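Local coordinates for protein hydratase ChsH1 (PDB 4W78) that acts with ChsH2 to hydrate a steroid enoyl-CoA, 3-oxo-4,17-pregnadiene-20-carboxyl-CoA, to its 17-hydroxy product during breakdown of the cholesterol side chain, at residues A[27-32]-A[58-63]; A[63-68]-A[107-112]; A[134-139]-A[161-166]. All coordinates share one frame; numbering follows the deposited sequence.

Interaction 1. Residues A[27-32]-A[58-63]; sequences VNQPMI and PGIVAP
V27 and I32 meet the loop 58-63 through methyl groups. The CB of A62 is approached by both: V27 sends in CG1, 3.7 Å from A62 CB, and I32 sends in CD1, 4.0 Å from the same A62 CB. The V27 methyl reaches A62 because CG1 stands opposite the backbone N (chi1 175°), leaving CG2 on the far side from the carbonyl carbon. I32 divides its branches between two neighbours: CD1 ends over A62, while CG2 rests 4.0 Å from CD of P63, whose ring it meets at a slant. P63 is also touched by W35 and V36, one turn further along the helix that I32 belongs to.

The polar chemistry is arranged around the start of that helix, 29-39. N28 is its N-cap, and its side chain accepts from the backbone, with M31 N 2.9 Å from N28 OD1; the donor sits 35° above the plane of the amide. In this hot-dog (MaoC-like) protein both segments belong to the helices and loops that come before the long strand 99-109 in sequence, and they meet through the helix start and the loop between helices 49-54 and 67-70. The N-cap lies near the second subunit, where P30 of that other copy packs on N28.

A third kind of contact is mixed. Q29, bent at chi2 (67°), crosses the I60 side chain at about a right angle. Its OE1 lies 3.3 Å from I60 CG2, with I60 CD1 also close, whereas its NE2 is bonded to Y46 O and N33 OD1; the same amide thus presents oxygen to hydrocarbon and nitrogen to carbonyl. Close by, V61 O is buried without a partner, and I32 CD1 lies 4.3 Å from this V61 O.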
loop_
_atom_site.group_PDB
_atom_site.type_symbol
_atom_site.label_atom_id
_atom_site.label_comp_id
_atom_site.label_asym_id
_atom_site.label_seq_id
_atom_site.Cartn_x
_atom_site.Cartn_y
_atom_site.Cartn_z
ATOM N N VAL A 27 -0.839 3.111 16.130
ATOM C CA VAL A 27 0.487 3.291 15.529
ATOM C C VAL A 27 1.177 1.935 15.580
ATOM O O VAL A 27 1.108 1.229 16.602
ATOM C CB VAL A 27 1.290 4.332 16.325
ATOM C CG1 VAL A 27 2.732 4.444 15.796
ATOM C CG2 VAL A 27 0.568 5.690 16.281
ATOM N N ASN A 28 1.803 1.530 14.477
ATOM C CA ASN A 28 2.334 0.172 14.417
ATOM C C ASN A 28 3.542 0.052 13.504
ATOM O O ASN A 28 3.644 0.766 12.503
ATOM C CB ASN A 28 1.240 -0.817 13.986
ATOM C CG ASN A 28 0.770 -0.587 12.583
ATOM O OD1 ASN A 28 1.331 -1.137 11.635
ATOM N ND2 ASN A 28 -0.286 0.211 12.434
ATOM N N GLN A 29 4.445 -0.848 13.874
ATOM C CA GLN A 29 5.685 -1.049 13.136
ATOM C C GLN A 29 5.505 -1.477 11.661
ATOM O O GLN A 29 6.229 -0.968 10.808
ATOM C CB GLN A 29 6.630 -2.007 13.880
ATOM C CG GLN A 29 8.057 -1.934 13.337
ATOM C CD GLN A 29 8.692 -0.584 13.631
ATOM O OE1 GLN A 29 8.595 -0.098 14.759
ATOM N NE2 GLN A 29 9.333 0.031 12.625
ATOM N N PRO A 30 4.569 -2.406 11.355
ATOM C CA PRO A 30 4.436 -2.810 9.948
ATOM C C PRO A 30 4.121 -1.637 9.030
ATOM O O PRO A 30 4.719 -1.537 7.949
ATOM C CB PRO A 30 3.290 -3.841 9.979
ATOM C CG PRO A 30 3.421 -4.452 11.358
ATOM C CD PRO A 30 3.748 -3.262 12.242
ATOM N N MET A 31 3.241 -0.741 9.460
ATOM C CA MET A 31 2.937 0.436 8.642
ATOM C C MET A 31 4.052 1.484 8.634
ATOM O O MET A 31 4.267 2.115 7.615
ATOM C CB MET A 31 1.607 1.048 9.055
ATOM C CG MET A 31 0.463 0.177 8.649
ATOM S SD MET A 31 -1.153 0.783 9.132
ATOM C CE MET A 31 -1.075 2.484 8.569
ATOM N N ILE A 32 4.776 1.647 9.737
ATOM C CA ILE A 32 5.965 2.479 9.738
ATOM C C ILE A 32 6.956 1.918 8.725
ATOM O O ILE A 32 7.540 2.680 7.934
ATOM C CB ILE A 32 6.624 2.528 11.125
ATOM C CG1 ILE A 32 5.711 3.274 12.116
ATOM C CG2 ILE A 32 8.014 3.182 11.041
ATOM C CD1 ILE A 32 6.213 3.205 13.543
ATOM N N PRO A 58 11.601 6.927 24.121
ATOM C CA PRO A 58 11.452 5.762 25.009
ATOM C C PRO A 58 11.659 4.441 24.277
ATOM O O PRO A 58 11.817 3.398 24.915
ATOM C CB PRO A 58 9.996 5.869 25.487
ATOM C CG PRO A 58 9.602 7.282 25.223
ATOM C CD PRO A 58 10.342 7.676 23.992
ATOM N N GLY A 59 11.664 4.503 22.952
ATOM C CA GLY A 59 11.819 3.340 22.093
ATOM C C GLY A 59 11.559 3.830 20.689
ATOM O O GLY A 59 11.511 5.044 20.476
ATOM N N ILE A 60 11.397 2.913 19.734
ATOM C CA ILE A 60 11.096 3.295 18.356
ATOM C C ILE A 60 9.928 4.271 18.341
ATOM O O ILE A 60 8.960 4.093 19.076
ATOM C CB ILE A 60 10.740 2.061 17.491
ATOM C CG1 ILE A 60 12.015 1.289 17.128
ATOM C CG2 ILE A 60 10.001 2.474 16.217
ATOM C CD1 ILE A 60 11.749 -0.104 16.564
ATOM N N VAL A 61 10.033 5.320 17.529
ATOM C CA VAL A 61 8.940 6.268 17.392
ATOM C C VAL A 61 8.437 6.294 15.952
ATOM O O VAL A 61 9.152 5.910 15.021
ATOM C CB VAL A 61 9.361 7.696 17.819
ATOM C CG1 VAL A 61 9.464 7.793 19.333
ATOM C CG2 VAL A 61 10.682 8.095 17.160
ATOM N N ALA A 62 7.193 6.728 15.766
ATOM C CA ALA A 62 6.657 6.915 14.428
ATOM C C ALA A 62 7.189 8.209 13.806
ATOM O O ALA A 62 7.366 9.202 14.493
ATOM C CB ALA A 62 5.120 6.961 14.487
ATOM N N PRO A 63 7.401 8.213 12.487
ATOM C CA PRO A 63 7.711 9.492 11.830
ATOM C C PRO A 63 6.582 10.496 12.062
ATOM O O PRO A 63 5.418 10.147 11.895
ATOM C CB PRO A 63 7.781 9.122 10.342
ATOM C CG PRO A 63 8.007 7.637 10.308
ATOM C CD PRO A 63 7.366 7.077 11.549
#

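Interaction 2. Residues A[63-68]-A[107-112]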
loop_
_atom_site.group_PDB
_atom_site.type_symbol
_atom_site.label_atom_id
_atom_site.label_comp_id
_atom_site.label_asym_id
_atom_site.label_seq_id
_atom_site.Cartn_x
_atom_site.Cartn_y
_atom_site.Cartn_z
ATOM N N PRO A 63 7.401 8.213 12.487
ATOM C CA PRO A 63 7.711 9.492 11.830
ATOM C C PRO A 63 6.582 10.496 12.062
ATOM O O PRO A 63 5.418 10.147 11.895
ATOM C CB PRO A 63 7.781 9.122 10.342
ATOM C CG PRO A 63 8.007 7.637 10.308
ATOM C CD PRO A 63 7.366 7.077 11.549
ATOM N N PRO A 64 6.912 11.738 12.455
ATOM C CA PRO A 64 5.852 12.721 12.712
ATOM C C PRO A 64 4.935 12.897 11.507
ATOM O O PRO A 64 3.710 12.996 11.669
ATOM C CB PRO A 64 6.632 14.003 12.988
ATOM C CG PRO A 64 7.910 13.496 13.615
ATOM C CD PRO A 64 8.240 12.223 12.880
ATOM N N ALA A 65 5.524 12.888 10.313
ATOM C CA ALA A 65 4.777 13.096 9.072
ATOM C C ALA A 65 3.805 11.962 8.737
ATOM O O ALA A 65 3.059 12.068 7.773
ATOM C CB ALA A 65 5.736 13.322 7.902
ATOM N N MET A 66 3.831 10.876 9.512
ATOM C CA MET A 66 2.803 9.833 9.379
ATOM C C MET A 66 1.485 10.128 10.094
ATOM O O MET A 66 0.553 9.321 9.998
ATOM C CB MET A 66 3.325 8.468 9.866
ATOM C CG MET A 66 4.275 7.793 8.895
ATOM S SD MET A 66 4.562 6.064 9.340
ATOM C CE MET A 66 3.056 5.292 8.745
ATOM N N ILE A 67 1.358 11.265 10.780
ATOM C CA ILE A 67 0.164 11.488 11.612
ATOM C C ILE A 67 -1.147 11.323 10.837
ATOM O O ILE A 67 -2.054 10.645 11.304
ATOM C CB ILE A 67 0.195 12.820 12.401
ATOM C CG1 ILE A 67 -0.974 12.883 13.398
ATOM C CG2 ILE A 67 0.156 14.036 11.467
ATOM C CD1 ILE A 67 -0.841 11.889 14.534
ATOM N N GLN A 68 -1.212 11.870 9.628
ATOM C CA GLN A 68 -2.436 11.791 8.845
ATOM C C GLN A 68 -2.666 10.388 8.286
ATOM O O GLN A 68 -3.799 10.011 7.982
ATOM C CB GLN A 68 -2.371 12.825 7.719
ATOM C CG GLN A 68 -3.662 13.101 7.001
ATOM C CD GLN A 68 -3.552 14.325 6.092
ATOM O OE1 GLN A 68 -2.638 15.120 6.218
ATOM N NE2 GLN A 68 -4.479 14.454 5.163
ATOM N N GLN A 107 1.245 21.285 9.372
ATOM C CA GLN A 107 1.108 20.314 10.452
ATOM C C GLN A 107 2.028 20.671 11.617
ATOM O O GLN A 107 3.191 21.038 11.409
ATOM C CB GLN A 107 1.440 18.898 9.952
ATOM C CG GLN A 107 0.475 18.395 8.871
ATOM C CD GLN A 107 0.591 16.899 8.604
ATOM O OE1 GLN A 107 1.607 16.278 8.894
ATOM N NE2 GLN A 107 -0.477 16.311 8.049
ATOM N N THR A 108 1.502 20.563 12.834
ATOM C CA THR A 108 2.289 20.782 14.049
ATOM C C THR A 108 2.288 19.485 14.858
ATOM O O THR A 108 1.240 18.847 15.037
ATOM C CB THR A 108 1.692 21.922 14.890
ATOM O OG1 THR A 108 1.763 23.150 14.149
ATOM C CG2 THR A 108 2.425 22.075 16.221
ATOM N N TYR A 109 3.464 19.062 15.305
ATOM C CA TYR A 109 3.593 17.807 16.048
ATOM C C TYR A 109 3.973 18.114 17.495
ATOM O O TYR A 109 5.062 18.619 17.772
ATOM C CB TYR A 109 4.644 16.901 15.390
ATOM C CG TYR A 109 4.510 16.855 13.883
ATOM C CD1 TYR A 109 3.456 16.173 13.275
ATOM C CD2 TYR A 109 5.422 17.511 13.068
ATOM C CE1 TYR A 109 3.317 16.155 11.893
ATOM C CE2 TYR A 109 5.294 17.500 11.694
ATOM C CZ TYR A 109 4.239 16.810 11.112
ATOM O OH TYR A 109 4.128 16.807 9.748
ATOM N N HIS A 110 3.070 17.824 18.426
ATOM C CA HIS A 110 3.345 18.182 19.817
ATOM C C HIS A 110 4.380 17.263 20.459
ATOM O O HIS A 110 5.176 17.701 21.294
ATOM C CB HIS A 110 2.061 18.216 20.637
ATOM C CG HIS A 110 1.035 19.164 20.100
ATOM N ND1 HIS A 110 1.313 20.487 19.836
ATOM C CD2 HIS A 110 -0.267 18.979 19.776
ATOM C CE1 HIS A 110 0.227 21.077 19.367
ATOM N NE2 HIS A 110 -0.747 20.184 19.324
ATOM N N ARG A 111 4.349 15.991 20.071
ATOM C CA ARG A 111 5.346 15.009 20.481
ATOM C C ARG A 111 5.370 13.878 19.468
ATOM O O ARG A 111 4.508 13.805 18.580
ATOM C CB ARG A 111 5.040 14.444 21.877
ATOM C CG ARG A 111 3.743 13.634 21.984
ATOM C CD ARG A 111 3.767 12.818 23.267
ATOM N NE ARG A 111 2.508 12.132 23.543
ATOM C CZ ARG A 111 2.227 10.890 23.162
ATOM N NH1 ARG A 111 3.099 10.184 22.453
ATOM N NH2 ARG A 111 1.053 10.359 23.483
ATOM N N TYR A 112 6.357 12.996 19.606
ATOM C CA TYR A 112 6.464 11.801 18.786
ATOM C C TYR A 112 5.574 10.703 19.368
ATOM O O TYR A 112 5.420 10.593 20.595
ATOM C CB TYR A 112 7.929 11.325 18.733
ATOM C CG TYR A 112 8.799 12.109 17.767
ATOM C CD1 TYR A 112 9.004 13.480 17.931
ATOM C CD2 TYR A 112 9.419 11.480 16.703
ATOM C CE1 TYR A 112 9.792 14.200 17.038
ATOM C CE2 TYR A 112 10.222 12.178 15.818
ATOM C CZ TYR A 112 10.397 13.538 15.982
ATOM O OH TYR A 112 11.182 14.228 15.086
HETATM O O HOH W 1 0.893 13.545 8.166
#
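The amide oxygen OE1 of Q107 is gripped twice while it lies against I67: the hydroxyl of Y109 donates to it with Y109 OH 2.7 Å from Q107 OE1, on a lone pair and in the amide plane, and a water donates from 2.9 Å to the same oxygen. That water also donates to A65 O and accepts from Q68 N. It therefore links the 3-10 segment 64-66 to strand 99-109, an outermost strand of the hot-dog sheet within this chain; Q107 and T108 pair with a strand of the ChsH2 chain, which carries the sheet on across the interface.

P64 is wedged between two tyrosines. Its CB sits almost over the centre of the Y109 ring, a CH-pi contact of 3.7 Å to the centroid and 11° off the normal. At the edge of this ring, in its plane, I67 CG2 is 3.8 Å from Y109 CE1. Y112 offers a face to the next ring atom of the proline, CG, and its OH is hydrogen-bonded to the backbone N of I73 of the ChsH2 chain. On that face P64 CG is offset toward the rim, 3.4 Å from Y112 CZ.

Interaction 3. Residues A[134-139]-A[161-166]; sequences TALGEG and RILKFK
E138 and K166 are joined through the backbone: K166 N donates to E138 O over 2.9 Å, with a nearly straight N-H...O angle of 166°. The donor stands almost directly beyond the end of the E138 carbonyl, and F165 CA adds a C-H...O contact to the same E138 O at 3.3 Å. Next to this bond, G139 and F165 form an antiparallel non-hydrogen-bonded pair, with their CA atoms 3.9 Å apart. The two backbones lie very close here, with G139 CA 3.0 Å from K164 O.

The side chains of E138 and K166 run alongside each other and point the same way, but their charges remain apart. Each has its own partner around Y97: E138 OE1 bonds to Y97 OH, whereas K166 NZ bonds to A95 O and lies in a cation-pi contact with the Y97 ring.

Before this pairing, T134 to G137 form a type I turn, reinforced by the T134 hydroxyl. With chi1 at 86° the hydroxyl lies between the backbone N and carbonyl carbon, where it accepts from L136 N, making an ST turn, and donates to G137 O at 2.7 Å from T134 OG1. G137 O accepts from T134 N as well, so two donors hold it.

The turn then packs on strand 153-165. L136 gives the apolar part, its CB over the centre of the F165 ring in a CH-pi contact 4.2 Å from the centroid. The tip of L163 meets both the hydroxyl and the methyl CG2 of T134, with L163 CD2 3.8 Å from T134 OG1, and L163 CD1 lies against G139.

In the hot-dog sheet the turn connects strands 119-134 and 139-150 and closes over the end of 153-165. Strand 99-109 flanks strand 153-165, with V101 touching L136 and L163, and helix 85-94 packs against K164.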
loop_
_atom_site.group_PDB
_atom_site.type_symbol
_atom_site.label_atom_id
_atom_site.label_comp_id
_atom_site.label_asym_id
_atom_site.label_seq_id
_atom_site.Cartn_x
_atom_site.Cartn_y
_atom_site.Cartn_z
ATOM N N THR A 134 -9.081 33.641 -9.014
ATOM C CA THR A 134 -7.824 32.918 -8.882
ATOM C C THR A 134 -7.350 32.495 -10.263
ATOM O O THR A 134 -8.098 32.594 -11.234
ATOM C CB THR A 134 -7.973 31.668 -7.990
ATOM O OG1 THR A 134 -8.411 30.555 -8.781
ATOM C CG2 THR A 134 -8.975 31.921 -6.866
ATOM N N ALA A 135 -6.113 32.011 -10.343
ATOM C CA ALA A 135 -5.536 31.580 -11.615
ATOM C C ALA A 135 -6.233 30.339 -12.171
ATOM O O ALA A 135 -6.041 29.983 -13.336
ATOM C CB ALA A 135 -4.043 31.325 -11.465
ATOM N N LEU A 136 -7.040 29.685 -11.337
ATOM C CA LEU A 136 -7.768 28.492 -11.753
ATOM C C LEU A 136 -9.232 28.798 -12.048
ATOM O O LEU A 136 -9.973 27.933 -12.521
ATOM C CB LEU A 136 -7.664 27.402 -10.683
ATOM C CG LEU A 136 -6.255 26.864 -10.413
ATOM C CD1 LEU A 136 -6.265 25.865 -9.277
ATOM C CD2 LEU A 136 -5.682 26.231 -11.669
ATOM N N GLY A 137 -9.643 30.034 -11.776
ATOM C CA GLY A 137 -11.025 30.441 -11.948
ATOM C C GLY A 137 -11.595 31.045 -10.680
ATOM O O GLY A 137 -10.917 31.094 -9.652
ATOM N N GLU A 138 -12.840 31.510 -10.742
ATOM C CA GLU A 138 -13.499 32.034 -9.554
ATOM C C GLU A 138 -13.657 30.910 -8.534
ATOM O O GLU A 138 -14.035 29.790 -8.884
ATOM C CB GLU A 138 -14.861 32.641 -9.895
ATOM C CG GLU A 138 -15.515 33.378 -8.728
ATOM C CD GLU A 138 -16.880 33.956 -9.068
ATOM O OE1 GLU A 138 -17.832 33.170 -9.280
ATOM O OE2 GLU A 138 -17.005 35.201 -9.116
ATOM N N GLY A 139 -13.350 31.200 -7.277
ATOM C CA GLY A 139 -13.430 30.173 -6.259
ATOM C C GLY A 139 -13.557 30.667 -4.832
ATOM O O GLY A 139 -13.514 31.867 -4.554
ATOM N N ARG A 161 -5.968 23.818 3.843
ATOM C CA ARG A 161 -6.691 24.790 3.034
ATOM C C ARG A 161 -6.898 24.271 1.624
ATOM O O ARG A 161 -5.960 23.797 0.977
ATOM C CB ARG A 161 -5.945 26.117 3.003
ATOM C CG ARG A 161 -6.639 27.258 2.285
ATOM C CD ARG A 161 -5.709 28.480 2.396
ATOM N NE ARG A 161 -6.199 29.699 1.765
ATOM C CZ ARG A 161 -5.542 30.358 0.810
ATOM N NH1 ARG A 161 -4.374 29.910 0.362
ATOM N NH2 ARG A 161 -6.053 31.467 0.300
ATOM N N ILE A 162 -8.138 24.355 1.155
ATOM C CA ILE A 162 -8.453 23.969 -0.209
ATOM C C ILE A 162 -9.145 25.107 -0.929
ATOM O O ILE A 162 -9.662 26.044 -0.305
ATOM C CB ILE A 162 -9.363 22.720 -0.270
ATOM C CG1 ILE A 162 -10.753 23.037 0.291
ATOM C CG2 ILE A 162 -8.727 21.557 0.466
ATOM C CD1 ILE A 162 -11.791 21.915 0.093
ATOM N N LEU A 163 -9.142 25.014 -2.255
ATOM C CA LEU A 163 -9.841 25.949 -3.115
ATOM C C LEU A 163 -10.888 25.182 -3.911
ATOM O O LEU A 163 -10.556 24.219 -4.610
ATOM C CB LEU A 163 -8.846 26.612 -4.073
ATOM C CG LEU A 163 -9.452 27.445 -5.197
ATOM C CD1 LEU A 163 -10.178 28.681 -4.668
ATOM C CD2 LEU A 163 -8.355 27.829 -6.190
ATOM N N LYS A 164 -12.149 25.574 -3.777
ATOM C CA LYS A 164 -13.204 25.064 -4.651
ATOM C C LYS A 164 -13.457 26.109 -5.719
ATOM O O LYS A 164 -13.742 27.267 -5.410
ATOM C CB LYS A 164 -14.494 24.817 -3.868
ATOM C CG LYS A 164 -14.395 23.696 -2.853
ATOM C CD LYS A 164 -14.457 22.346 -3.535
ATOM C CE LYS A 164 -15.855 22.075 -4.063
ATOM N NZ LYS A 164 -15.813 21.040 -5.136
ATOM N N PHE A 165 -13.361 25.714 -6.985
ATOM C CA PHE A 165 -13.365 26.695 -8.056
ATOM C C PHE A 165 -14.254 26.267 -9.214
ATOM O O PHE A 165 -14.568 25.084 -9.359
ATOM C CB PHE A 165 -11.927 26.956 -8.548
ATOM C CG PHE A 165 -11.249 25.742 -9.140
ATOM C CD1 PHE A 165 -10.544 24.859 -8.343
ATOM C CD2 PHE A 165 -11.309 25.498 -10.508
ATOM C CE1 PHE A 165 -9.923 23.748 -8.887
ATOM C CE2 PHE A 165 -10.694 24.389 -11.053
ATOM C CZ PHE A 165 -9.999 23.518 -10.253
ATOM N N LYS A 166 -14.644 27.244 -10.025
ATOM C CA LYS A 166 -15.362 27.002 -11.268
ATOM C C LYS A 166 -14.352 26.715 -12.370
ATOM O O LYS A 166 -13.519 27.564 -12.685
ATOM C CB LYS A 166 -16.185 28.232 -11.652
ATOM C CG LYS A 166 -17.497 28.389 -10.900
ATOM C CD LYS A 166 -18.236 29.627 -11.373
ATOM C CE LYS A 166 -19.711 29.562 -11.022
ATOM N NZ LYS A 166 -19.902 29.322 -9.571
#

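The three contacts show chemistry following place in the fold. Interactions 1 and 2 are buried, touch each other, share P63 and lie on one side of the chain's centre, about 12 Å apart between centres; both come near the ChsH2 chain. Interaction 1 is mostly methyl packing between a helix start and a loop, whereas interaction 2 adds a water bridge and proline-tyrosine contacts where the sheet runs on into ChsH2. Interaction 3, partly buried and on the opposite side of the chain's centre, relies on backbone bonding around a turn and meets no other subunit. It shares with interaction 2 only the sheet, in which strands 99-109 and 153-165 are neighbours.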